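Side-chain contact in putative capsid protein of prophage (Escherichia coli CFT073, PDB 3BQW), which probably serves as a major capsid protein of the protein E family, building the head shell of a prophage-encoded virus: residues Arg135-Trp138 with Leu139-Ala143. Numbering follows the deposited sequence.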
# COMPACT_ATOMS: atom_id res chain seq x y z
N ARG A 135 0.07 5.71 1.03
CA ARG A 135 -1.02 5.66 2.01
C ARG A 135 -1.79 4.35 1.91
O ARG A 135 -2.11 3.75 2.91
CB ARG A 135 -1.97 6.86 1.85
CG ARG A 135 -3.31 6.74 2.66
CD ARG A 135 -3.15 7.26 4.03
NE ARG A 135 -2.68 8.62 3.93
CZ ARG A 135 -2.07 9.31 4.89
NH1 ARG A 135 -1.85 8.77 6.11
NH2 ARG A 135 -1.69 10.57 4.62
N VAL A 136 -2.09 3.92 0.70
CA VAL A 136 -2.77 2.67 0.51
C VAL A 136 -1.97 1.48 1.07
O VAL A 136 -2.56 0.58 1.68
CB VAL A 136 -3.14 2.44 -0.98
CG1 VAL A 136 -3.67 1.04 -1.21
CG2 VAL A 136 -4.17 3.45 -1.43
N GLU A 137 -0.65 1.48 0.88
CA GLU A 137 0.20 0.37 1.35
C GLU A 137 0.27 0.36 2.85
O GLU A 137 0.28 -0.71 3.45
CB GLU A 137 1.62 0.47 0.76
CG GLU A 137 2.63 -0.60 1.21
CD GLU A 137 2.40 -1.97 0.61
OE1 GLU A 137 1.36 -2.18 -0.05
OE2 GLU A 137 3.24 -2.89 0.84
N TRP A 138 0.33 1.55 3.44
CA TRP A 138 0.30 1.72 4.88
C TRP A 138 -0.99 1.13 5.44
O TRP A 138 -0.96 0.35 6.38
CB TRP A 138 0.41 3.21 5.24
CG TRP A 138 0.35 3.51 6.68
CD1 TRP A 138 1.31 3.21 7.62
CD2 TRP A 138 -0.70 4.17 7.39
NE1 TRP A 138 0.91 3.64 8.85
CE2 TRP A 138 -0.32 4.24 8.74
CE3 TRP A 138 -1.94 4.71 7.00
CZ2 TRP A 138 -1.14 4.84 9.72
CZ3 TRP A 138 -2.75 5.32 7.96
CH2 TRP A 138 -2.35 5.36 9.32
N LEU A 139 -2.12 1.49 4.83
CA LEU A 139 -3.39 0.93 5.20
C LEU A 139 -3.42 -0.59 5.00
O LEU A 139 -3.92 -1.28 5.84
CB LEU A 139 -4.51 1.60 4.39
CG LEU A 139 -4.88 3.03 4.80
CD1 LEU A 139 -5.87 3.66 3.80
CD2 LEU A 139 -5.41 3.08 6.19
N ALA A 140 -2.87 -1.09 3.90
CA ALA A 140 -2.80 -2.54 3.61
C ALA A 140 -2.00 -3.34 4.66
O ALA A 140 -2.47 -4.36 5.19
CB ALA A 140 -2.22 -2.77 2.20
N VAL A 141 -0.80 -2.86 4.97
CA VAL A 141 0.05 -3.53 5.92
C VAL A 141 -0.57 -3.48 7.31
O VAL A 141 -0.55 -4.46 8.03
CB VAL A 141 1.48 -2.94 5.97
CG1 VAL A 141 2.30 -3.64 7.07
CG2 VAL A 141 2.18 -3.07 4.61
N ASN A 142 -1.12 -2.34 7.69
CA ASN A 142 -1.83 -2.26 8.97
C ASN A 142 -3.02 -3.22 9.08
O ASN A 142 -3.22 -3.84 10.10
CB ASN A 142 -2.26 -0.82 9.24
CG ASN A 142 -1.08 0.11 9.55
OD1 ASN A 142 0.07 -0.28 9.48
ND2 ASN A 142 -1.38 1.36 9.87
N ALA A 143 -3.80 -3.35 8.02
CA ALA A 143 -4.93 -4.25 8.03
C ALA A 143 -4.48 -5.70 8.24
O ALA A 143 -4.99 -6.39 9.10
CB ALA A 143 -5.74 -4.13 6.74
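Asn142 lays its amide nitrogen over one face of the Trp138 indole, one turn further along the long helix 113-146. ND2 sits 3.2 Å above the ring plane, displaced toward the rim, and is 3.3 Å from Trp138 CE2. The amide and ring planes stand 66° apart, so the group comes down nitrogen first instead of stacking flat. Two torsions bring this about: the indole has CG anti to its own N (chi1 179°), while the Asn142 CG lies beside its backbone N (chi1 -70°) and leans back along the helix. Leu139 meets the benzo part of the indole, with CD2 3.9 Å from Trp138 CZ3. Four successive i to i+4 backbone bonds run beneath these side chains, including Asn142 N to Trp138 O at 3.0 Å.

Val136 and Leu139 meet strand 327-338, Leu139 also strand 148-151, and Ala140 and Val141 helix 30-35, so neighbours surround most of the helix. Among these buried residues Val141 CG2 lies 3.2 Å from Glu137 O and 3.9 Å from Glu137 OE2. By contrast, Arg135 is exposed and approaches loosely, its CG 4.2 Å from Leu139 CD1, and Trp138 is partly exposed, its ring also meeting Tyr266. One N-H of the Asn142 amide points obliquely at the indole face, consistent with a weak N-H to pi attraction. The buried Glu137 carboxylate is satisfied by hydrogen bonds of OE1 to Thr32 OG1 and OE2 to Phe31 N, in the first turn of helix 30-35, with a weak bond from OE2 to Tyr262 OH; these would probably favour its charged form.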